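Long-range contacts in protein RMD9, mitochondrial (Saccharomyces cerevisiae S288C, PDB 7A9X), which binds a dodecameric motif in the 3'-UTRs of mitochondrial mRNAs and takes part in their processing or stability: residues Arg189-Ser194 and Gln204-Pro209; Lys210-Met215 and Pro245-Gly250; Phe367-Phe372 and Leu408-Ile413; Asn377-Gly382 and Trp414-Ile419. All blocks are in the same frame, centred on the assembly; numbering follows the deposited sequence.

From the N terminus, contact 1 closes the shortest loop, nine residues that include most of helix 200-205: it folds Gln204-Pro209 back onto the end of helix 184-193. Contact 2 follows in series, its first segment starting right after Pro209, and ties helix 209-223 to helix 245-257. The two touch, with Trp191 CB packing on Met215 CE. About 39 Å from contact 2, centre to centre, and on the opposite side of the chain's centre, contact 3 joins helix 357-374 to helix 401-410. Contact 4 crosses it: its first segment lies between the two of contact 3, and its second begins directly after Ile413. Ring packing of Phe372 on Trp414 connects this second pair, whose centres are 10 Å apart.

Contact 1: Arg189-Ser194 and Gln204-Pro209; sequences RIWEAS and QAFQEP
Phe206 and Trp191 hold the chain where it leaves one inferred pentatricopeptide repeat of this helical-repeat fold and enters the next. Phe206 sits in a type I beta turn, from Ala205 to Glu208, that links helix 200-205 to helix 209-223. Its carbonyl bonds Trp191 of helix 184-193, and its ring packs mainly on Ser194, just past that helix. Trp191 NE1 donates to Phe206 O at 2.9 Å. The oxygen lies at the edge of the indole, close to the ring plane, but the bond is bent, with 133° at the hydrogen, and the donor is tilted 29° from the carbonyl plane. Trp191 can reach it because CG stands anti to the backbone N (chi1 174°), which carries the indole out beside its own helix. The same indole packs against Val211, Met215 and Leu219 of helix 209-223, so its one polar edge is satisfied by the turn within largely apolar surroundings.

The Phe206 ring is held from another direction. Ser194 CB lies over one of its faces, 3.9 Å from the centroid of the Phe206 ring, in a CH-pi contact offset toward the rim. Trp191 CD1 comes to the ring edge, while Ala171 and Leu175 of helix 168-180 also pack on the phenyl group. Gln207, bent at chi2, crosses the indole at about a right angle, its NE2 3.8 Å from Trp191 NE1 in van der Waals contact, not a hydrogen bond.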
# COMPACT_ATOMS: atom_id res chain seq x y z
N ARG A 189 5.35 -6.69 22.69
CA ARG A 189 4.98 -7.80 23.56
C ARG A 189 5.91 -8.99 23.35
O ARG A 189 6.42 -9.58 24.31
CB ARG A 189 3.53 -8.21 23.32
CG ARG A 189 2.52 -7.10 23.53
CD ARG A 189 1.15 -7.52 23.01
NE ARG A 189 0.25 -6.39 22.84
CZ ARG A 189 -0.92 -6.44 22.21
NH1 ARG A 189 -1.33 -7.59 21.67
NH2 ARG A 189 -1.67 -5.36 22.11
N ILE A 190 6.13 -9.37 22.09
CA ILE A 190 7.00 -10.51 21.79
C ILE A 190 8.42 -10.24 22.29
O ILE A 190 9.06 -11.12 22.87
CB ILE A 190 6.99 -10.81 20.28
CG1 ILE A 190 5.61 -11.30 19.84
CG2 ILE A 190 8.06 -11.83 19.92
CD1 ILE A 190 5.51 -11.59 18.36
N TRP A 191 8.92 -9.03 22.07
CA TRP A 191 10.29 -8.71 22.47
C TRP A 191 10.44 -8.75 23.99
O TRP A 191 11.37 -9.37 24.51
CB TRP A 191 10.69 -7.34 21.92
CG TRP A 191 12.03 -6.86 22.40
CD1 TRP A 191 13.25 -7.34 22.04
CD2 TRP A 191 12.27 -5.78 23.31
NE1 TRP A 191 14.25 -6.64 22.68
CE2 TRP A 191 13.67 -5.68 23.47
CE3 TRP A 191 11.45 -4.90 24.02
CZ2 TRP A 191 14.26 -4.73 24.30
CZ3 TRP A 191 12.04 -3.96 24.85
CH2 TRP A 191 13.43 -3.88 24.98
N GLU A 192 9.52 -8.11 24.71
CA GLU A 192 9.63 -8.06 26.16
C GLU A 192 9.27 -9.40 26.80
O GLU A 192 9.73 -9.70 27.90
CB GLU A 192 8.76 -6.94 26.72
CG GLU A 192 9.44 -6.14 27.82
CD GLU A 192 9.33 -4.64 27.61
OE1 GLU A 192 8.39 -4.20 26.91
OE2 GLU A 192 10.19 -3.90 28.13
N ALA A 193 8.45 -10.21 26.13
CA ALA A 193 8.19 -11.55 26.64
C ALA A 193 9.39 -12.47 26.45
O ALA A 193 9.50 -13.48 27.16
CB ALA A 193 6.96 -12.16 25.96
N SER A 194 10.29 -12.14 25.52
CA SER A 194 11.50 -12.92 25.35
C SER A 194 12.45 -12.78 26.53
O SER A 194 13.33 -13.62 26.71
CB SER A 194 12.22 -12.50 24.06
OG SER A 194 12.66 -11.16 24.15
N GLN A 204 18.80 -14.17 25.19
CA GLN A 204 19.93 -13.30 24.93
C GLN A 204 19.94 -12.82 23.48
O GLN A 204 20.42 -11.72 23.20
CB GLN A 204 21.24 -14.01 25.25
CG GLN A 204 21.45 -14.27 26.72
CD GLN A 204 22.51 -15.32 26.98
OE1 GLN A 204 22.95 -16.01 26.05
NE2 GLN A 204 22.92 -15.46 28.23
N ALA A 205 19.44 -13.64 22.56
CA ALA A 205 19.42 -13.24 21.15
C ALA A 205 18.51 -12.03 20.94
O ALA A 205 18.83 -11.14 20.14
CB ALA A 205 18.98 -14.41 20.28
N PHE A 206 17.38 -11.99 21.64
CA PHE A 206 16.46 -10.86 21.52
C PHE A 206 17.00 -9.58 22.17
O PHE A 206 16.39 -8.52 21.99
CB PHE A 206 15.10 -11.21 22.14
CG PHE A 206 14.18 -11.95 21.22
CD1 PHE A 206 14.28 -13.33 21.07
CD2 PHE A 206 13.20 -11.28 20.51
CE1 PHE A 206 13.43 -14.01 20.22
CE2 PHE A 206 12.34 -11.96 19.66
CZ PHE A 206 12.46 -13.33 19.51
N GLN A 207 18.10 -9.66 22.90
CA GLN A 207 18.73 -8.50 23.51
C GLN A 207 19.99 -8.06 22.78
O GLN A 207 20.66 -7.12 23.23
CB GLN A 207 19.04 -8.77 24.98
CG GLN A 207 17.81 -9.09 25.81
CD GLN A 207 16.81 -7.96 25.82
OE1 GLN A 207 17.18 -6.78 25.82
NE2 GLN A 207 15.53 -8.30 25.83
N GLU A 208 20.32 -8.70 21.66
CA GLU A 208 21.48 -8.32 20.89
C GLU A 208 21.31 -6.92 20.30
O GLU A 208 20.18 -6.47 20.09
CB GLU A 208 21.73 -9.34 19.77
CG GLU A 208 22.15 -10.71 20.27
CD GLU A 208 22.37 -11.70 19.15
OE1 GLU A 208 22.28 -12.92 19.41
OE2 GLU A 208 22.62 -11.27 18.00
N PRO A 209 22.42 -6.21 20.04
CA PRO A 209 22.30 -4.82 19.58
C PRO A 209 21.45 -4.62 18.34
O PRO A 209 20.73 -3.63 18.25
CB PRO A 209 23.77 -4.42 19.33
CG PRO A 209 24.55 -5.28 20.27
CD PRO A 209 23.81 -6.59 20.33

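Contact 2: Lys210-Met215 and Pro245-Gly250. With nucleotides of chain B.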
# COMPACT_ATOMS: atom_id res chain seq x y z
N LYS A 210 21.52 -5.54 17.37
CA LYS A 210 20.75 -5.34 16.15
C LYS A 210 19.26 -5.51 16.40
O LYS A 210 18.44 -4.92 15.68
CB LYS A 210 21.22 -6.29 15.05
CG LYS A 210 21.11 -7.77 15.36
CD LYS A 210 21.54 -8.58 14.15
CE LYS A 210 21.72 -10.05 14.48
NZ LYS A 210 22.25 -10.79 13.30
N VAL A 211 18.88 -6.31 17.40
CA VAL A 211 17.47 -6.41 17.77
C VAL A 211 17.03 -5.16 18.53
O VAL A 211 15.92 -4.66 18.34
CB VAL A 211 17.22 -7.69 18.58
CG1 VAL A 211 15.73 -7.85 18.87
CG2 VAL A 211 17.75 -8.91 17.84
N VAL A 212 17.90 -4.65 19.40
CA VAL A 212 17.60 -3.40 20.10
C VAL A 212 17.45 -2.26 19.11
O VAL A 212 16.57 -1.40 19.27
CB VAL A 212 18.69 -3.10 21.15
CG1 VAL A 212 18.39 -1.78 21.86
CG2 VAL A 212 18.81 -4.24 22.14
N GLY A 213 18.28 -2.24 18.07
CA GLY A 213 18.18 -1.21 17.06
C GLY A 213 16.82 -1.17 16.39
O GLY A 213 16.25 -0.10 16.18
N PHE A 214 16.27 -2.35 16.05
CA PHE A 214 14.92 -2.38 15.51
C PHE A 214 13.91 -1.87 16.52
O PHE A 214 12.91 -1.24 16.14
CB PHE A 214 14.53 -3.79 15.07
CG PHE A 214 13.06 -3.93 14.76
CD1 PHE A 214 12.58 -3.65 13.49
CD2 PHE A 214 12.16 -4.33 15.74
CE1 PHE A 214 11.23 -3.76 13.21
CE2 PHE A 214 10.81 -4.43 15.46
CZ PHE A 214 10.35 -4.15 14.19
N MET A 215 14.14 -2.14 17.81
CA MET A 215 13.13 -1.86 18.82
C MET A 215 13.08 -0.39 19.21
O MET A 215 12.01 0.11 19.59
CB MET A 215 13.37 -2.72 20.06
CG MET A 215 12.79 -4.11 19.93
SD MET A 215 11.00 -4.01 19.74
CE MET A 215 10.65 -5.51 18.84
N PRO A 245 25.29 -1.88 12.67
CA PRO A 245 24.63 -0.83 11.87
C PRO A 245 23.15 -0.66 12.18
O PRO A 245 22.64 0.46 12.13
CB PRO A 245 24.85 -1.30 10.43
CG PRO A 245 26.06 -2.15 10.49
CD PRO A 245 26.04 -2.83 11.83
N ASN A 246 22.44 -1.75 12.50
CA ASN A 246 21.02 -1.62 12.81
C ASN A 246 20.80 -0.89 14.13
O ASN A 246 19.73 -0.31 14.34
CB ASN A 246 20.36 -3.00 12.85
CG ASN A 246 18.88 -2.95 12.53
OD1 ASN A 246 18.44 -2.12 11.74
ND2 ASN A 246 18.10 -3.83 13.15
N LEU A 247 21.79 -0.91 15.03
CA LEU A 247 21.71 -0.09 16.23
C LEU A 247 21.87 1.39 15.89
O LEU A 247 21.16 2.24 16.42
CB LEU A 247 22.76 -0.53 17.25
CG LEU A 247 22.72 0.14 18.63
CD1 LEU A 247 21.36 -0.05 19.29
CD2 LEU A 247 23.83 -0.40 19.53
N TYR A 248 22.82 1.70 14.99
CA TYR A 248 22.89 3.05 14.43
C TYR A 248 21.55 3.47 13.83
O TYR A 248 21.04 4.55 14.12
CB TYR A 248 23.98 3.12 13.36
CG TYR A 248 25.39 3.32 13.88
CD1 TYR A 248 25.77 4.52 14.46
CD2 TYR A 248 26.34 2.31 13.75
CE1 TYR A 248 27.06 4.71 14.92
CE2 TYR A 248 27.63 2.49 14.21
CZ TYR A 248 27.99 3.69 14.79
OH TYR A 248 29.27 3.87 15.25
N SER A 249 20.96 2.60 13.01
CA SER A 249 19.78 2.97 12.23
C SER A 249 18.61 3.32 13.14
O SER A 249 17.97 4.36 12.98
CB SER A 249 19.40 1.83 11.28
OG SER A 249 18.27 2.19 10.51
N GLY A 250 18.31 2.45 14.11
CA GLY A 250 17.21 2.73 15.02
C GLY A 250 17.44 3.99 15.83
O GLY A 250 16.51 4.76 16.08
P A B 3 24.38 -8.00 9.56
OP1 A B 3 24.05 -6.69 8.95
OP2 A B 3 23.90 -8.31 10.93
O5' A B 3 23.83 -9.13 8.59
C5' A B 3 24.13 -9.12 7.20
C4' A B 3 23.71 -10.40 6.54
O4' A B 3 24.46 -11.51 7.12
C3' A B 3 22.26 -10.80 6.73
O3' A B 3 21.40 -10.14 5.82
C2' A B 3 22.29 -12.31 6.56
O2' A B 3 22.33 -12.67 5.19
C1' A B 3 23.65 -12.66 7.19
N9 A B 3 23.53 -13.06 8.60
C8 A B 3 23.59 -12.26 9.71
N7 A B 3 23.45 -12.91 10.84
C5 A B 3 23.30 -14.23 10.45
C6 A B 3 23.11 -15.42 11.17
N6 A B 3 23.04 -15.48 12.50
N1 A B 3 22.99 -16.57 10.47
C2 A B 3 23.05 -16.52 9.13
N3 A B 3 23.23 -15.47 8.34
C4 A B 3 23.34 -14.34 9.07
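With chi1 at -154°, Asn246 swings its amide away from its own backbone N and across to the carbonyl of Lys210. Lys210, by contrast, has CG placed between its backbone N and carbonyl carbon, and from there its extended chain runs off toward the RNA. The two residues belong to neighbouring inferred pentatricopeptide repeats, and their helices run side by side: the axes of 210-215 and 245-250 are 7.1 Å apart and inclined by only 16°.

The amide spans this narrow interface. Asn246 ND2 donates to Lys210 O at 2.8 Å, with an angle of 139° at the hydrogen; the acceptor is tilted from the amide plane. The same oxygen also takes the weak helical bond from Phe214 N, so the side chain from the next helix adds a second donor to an oxygen already engaged in its own helix.

Glycines set the spacing. Gly213 CA comes within 3.8 Å of Leu247 CA, an approach possible because Gly213 carries no side chain on this side. Leu247 CD1 fills in beside it against Val212 CG1. Two CA-H...O contacts reinforce the fit, one from Gly213 CA to Asn246 O at 3.3 Å and one from Gly250 CA to Gly213 O at 3.2 Å. At the RNA side, Lys210 NZ ends 3.5 Å from N7 of A3 of chain B.

Contact 3: Phe367-Phe372 and Leu408-Ile413; sequences FFTIFF and LTRASI. With nucleotides of chain B.
Arg410 starts against Phe372, its CB 3.4 Å from Phe372 CD2, and ends at the RNA backbone. Ala411 CA and the Arg410 carbonyl carbon lie over one face of the Phe372 ring, while Phe371 covers the opposite face. Past CB the arginine chain bends (chi2 -68°), CG passing the carbonyl of Phe368 and CD running alongside the Thr369 hydroxyl. Arg410 NE then donates to Thr369 OG1 at 3.0 Å, almost straight at 164°, with the oxygen in the guanidinium plane. This hydroxyl is bonded to Asn365 O as well, and Asn365 OD1 gives NH1 a weak partner. At the tip, Arg410 NH2 donates a hydrogen bond to OP1 of U11 of chain B at 3.0 Å, nearly straight at 165°, again at the guanidinium edge.

An alanine here would keep the CB contact with Phe372 but is likely to leave the U11 phosphate without this charged donor and the Thr369 hydroxyl without the NE bond. Thr369 of one inferred pentatricopeptide repeat thus helps fix the rotation of a guanidinium from the next, which bonds the phosphate. Because the charge meets the phosphate rather than a base, this bond should contribute affinity more than sequence discrimination.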
# COMPACT_ATOMS: atom_id res chain seq x y z
N PHE A 367 -0.34 13.61 -4.87
CA PHE A 367 -0.21 14.93 -5.49
C PHE A 367 -1.57 15.52 -5.84
O PHE A 367 -1.85 16.68 -5.54
CB PHE A 367 0.67 14.83 -6.73
CG PHE A 367 0.70 16.08 -7.56
CD1 PHE A 367 1.29 17.24 -7.07
CD2 PHE A 367 0.15 16.09 -8.83
CE1 PHE A 367 1.32 18.39 -7.83
CE2 PHE A 367 0.18 17.24 -9.60
CZ PHE A 367 0.76 18.40 -9.10
N PHE A 368 -2.43 14.73 -6.50
CA PHE A 368 -3.73 15.26 -6.91
C PHE A 368 -4.69 15.42 -5.75
O PHE A 368 -5.61 16.24 -5.83
CB PHE A 368 -4.34 14.38 -8.00
CG PHE A 368 -3.70 14.56 -9.35
CD1 PHE A 368 -3.69 15.81 -9.95
CD2 PHE A 368 -3.12 13.50 -10.01
CE1 PHE A 368 -3.11 15.99 -11.20
CE2 PHE A 368 -2.54 13.67 -11.26
CZ PHE A 368 -2.53 14.91 -11.85
N THR A 369 -4.50 14.66 -4.67
CA THR A 369 -5.26 14.92 -3.45
C THR A 369 -4.93 16.29 -2.89
O THR A 369 -5.82 17.06 -2.52
CB THR A 369 -4.98 13.83 -2.41
OG1 THR A 369 -5.37 12.55 -2.95
CG2 THR A 369 -5.75 14.08 -1.13
N ILE A 370 -3.64 16.63 -2.87
CA ILE A 370 -3.22 17.97 -2.45
C ILE A 370 -3.68 19.01 -3.47
O ILE A 370 -4.09 20.11 -3.10
CB ILE A 370 -1.69 18.00 -2.25
CG1 ILE A 370 -1.30 17.02 -1.14
CG2 ILE A 370 -1.22 19.41 -1.92
CD1 ILE A 370 0.20 16.78 -1.03
N PHE A 371 -3.63 18.67 -4.76
CA PHE A 371 -4.04 19.62 -5.80
C PHE A 371 -5.48 20.07 -5.59
O PHE A 371 -5.77 21.27 -5.48
CB PHE A 371 -3.87 19.01 -7.19
CG PHE A 371 -4.33 19.92 -8.31
CD1 PHE A 371 -5.65 19.91 -8.74
CD2 PHE A 371 -3.44 20.80 -8.91
CE1 PHE A 371 -6.06 20.75 -9.76
CE2 PHE A 371 -3.85 21.64 -9.92
CZ PHE A 371 -5.16 21.62 -10.35
N PHE A 372 -6.41 19.12 -5.53
CA PHE A 372 -7.82 19.48 -5.46
C PHE A 372 -8.25 19.96 -4.08
O PHE A 372 -9.35 20.50 -3.95
CB PHE A 372 -8.68 18.29 -5.92
CG PHE A 372 -8.59 18.04 -7.40
CD1 PHE A 372 -9.39 18.75 -8.28
CD2 PHE A 372 -7.70 17.12 -7.91
CE1 PHE A 372 -9.31 18.53 -9.65
CE2 PHE A 372 -7.61 16.89 -9.27
CZ PHE A 372 -8.42 17.60 -10.14
N LEU A 408 -9.40 12.42 -12.24
CA LEU A 408 -10.85 12.43 -12.40
C LEU A 408 -11.56 12.16 -11.08
O LEU A 408 -12.58 12.79 -10.78
CB LEU A 408 -11.26 11.41 -13.46
CG LEU A 408 -12.76 11.29 -13.73
CD1 LEU A 408 -13.34 12.62 -14.17
CD2 LEU A 408 -13.03 10.21 -14.77
N THR A 409 -11.05 11.21 -10.29
CA THR A 409 -11.67 10.89 -9.01
C THR A 409 -11.72 12.12 -8.10
O THR A 409 -12.78 12.50 -7.61
CB THR A 409 -10.90 9.76 -8.32
OG1 THR A 409 -10.84 8.62 -9.18
CG2 THR A 409 -11.58 9.38 -7.02
N ARG A 410 -10.56 12.75 -7.88
CA ARG A 410 -10.49 13.90 -6.99
C ARG A 410 -11.18 15.13 -7.56
O ARG A 410 -11.55 16.02 -6.79
CB ARG A 410 -9.02 14.21 -6.69
CG ARG A 410 -8.24 13.04 -6.12
CD ARG A 410 -8.72 12.66 -4.72
NE ARG A 410 -7.96 11.56 -4.15
CZ ARG A 410 -8.42 10.31 -4.02
NH1 ARG A 410 -7.65 9.37 -3.50
NH2 ARG A 410 -9.65 10.02 -4.41
N ALA A 411 -11.38 15.20 -8.88
CA ALA A 411 -12.03 16.36 -9.48
C ALA A 411 -13.52 16.43 -9.19
O ALA A 411 -14.16 17.41 -9.57
CB ALA A 411 -11.80 16.38 -10.99
N SER A 412 -14.09 15.42 -8.52
CA SER A 412 -15.50 15.44 -8.18
C SER A 412 -15.85 16.60 -7.25
O SER A 412 -17.03 16.98 -7.17
CB SER A 412 -15.90 14.12 -7.52
OG SER A 412 -15.10 13.86 -6.39
N ILE A 413 -14.87 17.16 -6.55
CA ILE A 413 -15.11 18.32 -5.69
C ILE A 413 -15.57 19.52 -6.50
O ILE A 413 -16.35 20.34 -6.02
CB ILE A 413 -13.84 18.63 -4.87
CG1 ILE A 413 -13.69 17.64 -3.71
CG2 ILE A 413 -13.85 20.05 -4.35
CD1 ILE A 413 -12.64 18.05 -2.69
P U B 11 -9.91 6.05 -5.18
OP1 U B 11 -10.62 7.23 -4.62
OP2 U B 11 -9.17 5.15 -4.25
O5' U B 11 -10.96 5.17 -5.99
C5' U B 11 -11.85 5.76 -6.92
C4' U B 11 -12.63 4.72 -7.68
O4' U B 11 -11.73 3.98 -8.56
C3' U B 11 -13.29 3.64 -6.84
O3' U B 11 -14.51 4.05 -6.26
C2' U B 11 -13.45 2.50 -7.84
O2' U B 11 -14.54 2.73 -8.71
C1' U B 11 -12.16 2.63 -8.65
N1 U B 11 -11.08 1.77 -8.12
C2 U B 11 -11.14 0.41 -8.39
O2 U B 11 -12.03 -0.10 -9.04
N3 U B 11 -10.10 -0.32 -7.87
C4 U B 11 -9.04 0.15 -7.12
O4 U B 11 -8.18 -0.63 -6.72
C5 U B 11 -9.05 1.57 -6.89
C6 U B 11 -10.05 2.31 -7.38

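Contact 4: Asn377-Gly382 and Trp414-Ile419; sequences NDNING and WHERSI
Asn379 lays its CB squarely over the indole of Trp414, 3.6 Å from the centroid of the five-membered ring and 16° off the ring normal, a CH-pi contact. Its CG takes the position between backbone N and carbonyl carbon (chi1 62°), which turns the amide off the ring toward Glu416. That glutamate, extended beyond CG, brings OE1 to Asn379 ND2 as a hydrogen-bond acceptor. The modelled 2.4 Å between Asn379 ND2 and Glu416 OE1 is doubtful in its exact length, and the amide and carboxylate planes stand 71° apart.

Both segments are junctions between helices in adjacent inferred pentatricopeptide repeats, well away from the RNA, and the indole of the second packs against the first. Its far rim meets Gly382, with Trp414 CH2 3.7 Å from Gly382 C, while its NE1 is bonded to Tyr375 O. A leucine in place of Trp414 would probably open a gap under Asn379 and beside Gly382 and leave the Tyr375 carbonyl without its indole donor.

Just before helix 379-396, Asp378 acts as N-cap. Its OD1 accepts from Asn381 N at 3.0 Å, met from above the carboxylate plane, and its OD2 uses the syn lone pair for Asn381 ND2 at 2.8 Å.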
# COMPACT_ATOMS: atom_id res chain seq x y z
N ASN A 377 -11.95 25.59 -4.39
CA ASN A 377 -12.91 26.64 -4.74
C ASN A 377 -12.45 27.43 -5.96
O ASN A 377 -12.76 28.62 -6.08
CB ASN A 377 -13.13 27.57 -3.54
CG ASN A 377 -13.73 26.86 -2.35
OD1 ASN A 377 -14.66 26.06 -2.50
ND2 ASN A 377 -13.20 27.13 -1.16
N ASP A 378 -11.73 26.79 -6.88
CA ASP A 378 -11.20 27.50 -8.04
C ASP A 378 -10.93 26.48 -9.16
O ASP A 378 -9.80 26.01 -9.31
CB ASP A 378 -9.95 28.27 -7.69
CG ASP A 378 -9.49 29.20 -8.80
OD1 ASP A 378 -10.13 29.20 -9.88
OD2 ASP A 378 -8.50 29.92 -8.60
N ASN A 379 -11.97 26.16 -9.93
CA ASN A 379 -11.82 25.30 -11.09
C ASN A 379 -11.31 26.04 -12.32
O ASN A 379 -10.98 25.39 -13.31
CB ASN A 379 -13.14 24.61 -11.42
CG ASN A 379 -14.24 25.60 -11.77
OD1 ASN A 379 -14.39 26.64 -11.13
ND2 ASN A 379 -15.01 25.28 -12.81
N ILE A 380 -11.23 27.37 -12.27
CA ILE A 380 -10.77 28.13 -13.43
C ILE A 380 -9.25 28.16 -13.48
O ILE A 380 -8.64 27.78 -14.49
CB ILE A 380 -11.37 29.55 -13.40
CG1 ILE A 380 -12.89 29.49 -13.56
CG2 ILE A 380 -10.74 30.40 -14.49
CD1 ILE A 380 -13.57 30.83 -13.50
N ASN A 381 -8.62 28.63 -12.41
CA ASN A 381 -7.16 28.55 -12.33
C ASN A 381 -6.70 27.10 -12.17
O ASN A 381 -5.59 26.76 -12.59
CB ASN A 381 -6.63 29.41 -11.19
CG ASN A 381 -6.78 30.90 -11.46
OD1 ASN A 381 -6.03 31.48 -12.24
ND2 ASN A 381 -7.75 31.53 -10.79
N GLY A 382 -7.53 26.25 -11.57
CA GLY A 382 -7.18 24.85 -11.45
C GLY A 382 -7.10 24.15 -12.79
O GLY A 382 -6.19 23.35 -13.03
N TRP A 414 -15.13 19.62 -7.76
CA TRP A 414 -15.53 20.75 -8.59
C TRP A 414 -17.00 20.66 -9.00
O TRP A 414 -17.64 21.70 -9.22
CB TRP A 414 -14.63 20.85 -9.81
CG TRP A 414 -13.29 21.43 -9.50
CD1 TRP A 414 -12.91 22.02 -8.33
CD2 TRP A 414 -12.14 21.45 -10.35
NE1 TRP A 414 -11.60 22.42 -8.41
CE2 TRP A 414 -11.10 22.08 -9.64
CE3 TRP A 414 -11.89 21.01 -11.65
CZ2 TRP A 414 -9.83 22.28 -10.18
CZ3 TRP A 414 -10.62 21.20 -12.19
CH2 TRP A 414 -9.61 21.83 -11.45
N HIS A 415 -17.54 19.45 -9.11
CA HIS A 415 -18.94 19.23 -9.46
C HIS A 415 -19.29 19.88 -10.80
O HIS A 415 -20.28 20.60 -10.93
CB HIS A 415 -19.88 19.74 -8.36
CG HIS A 415 -19.72 19.05 -7.05
ND1 HIS A 415 -20.05 17.72 -6.85
CD2 HIS A 415 -19.27 19.50 -5.85
CE1 HIS A 415 -19.81 17.39 -5.60
NE2 HIS A 415 -19.33 18.45 -4.97
N GLU A 416 -18.46 19.63 -11.81
CA GLU A 416 -18.68 20.17 -13.15
C GLU A 416 -18.50 19.08 -14.19
O GLU A 416 -17.64 18.21 -14.06
CB GLU A 416 -17.75 21.36 -13.44
CG GLU A 416 -16.27 21.02 -13.50
CD GLU A 416 -15.42 22.21 -13.93
OE1 GLU A 416 -15.94 23.34 -13.91
OE2 GLU A 416 -14.25 22.00 -14.30
N ARG A 417 -19.32 19.14 -15.24
CA ARG A 417 -19.32 18.11 -16.27
C ARG A 417 -18.18 18.29 -17.26
O ARG A 417 -17.71 17.31 -17.85
CB ARG A 417 -20.66 18.11 -17.01
CG ARG A 417 -20.83 17.01 -18.04
CD ARG A 417 -22.18 17.11 -18.73
NE ARG A 417 -22.44 15.98 -19.61
CZ ARG A 417 -22.22 15.98 -20.92
NH1 ARG A 417 -21.73 17.06 -21.51
NH2 ARG A 417 -22.50 14.90 -21.64
N SER A 418 -17.72 19.53 -17.45
CA SER A 418 -16.67 19.80 -18.43
C SER A 418 -15.39 19.03 -18.11
O SER A 418 -14.72 18.53 -19.01
CB SER A 418 -16.38 21.30 -18.48
OG SER A 418 -15.83 21.74 -17.25
N ILE A 419 -15.04 18.94 -16.82
CA ILE A 419 -13.82 18.23 -16.45
C ILE A 419 -13.98 16.72 -16.64
O ILE A 419 -12.99 16.02 -16.87
CB ILE A 419 -13.42 18.58 -15.00
CG1 ILE A 419 -11.95 18.23 -14.76
CG2 ILE A 419 -14.32 17.88 -13.99
CD1 ILE A 419 -10.99 19.03 -15.61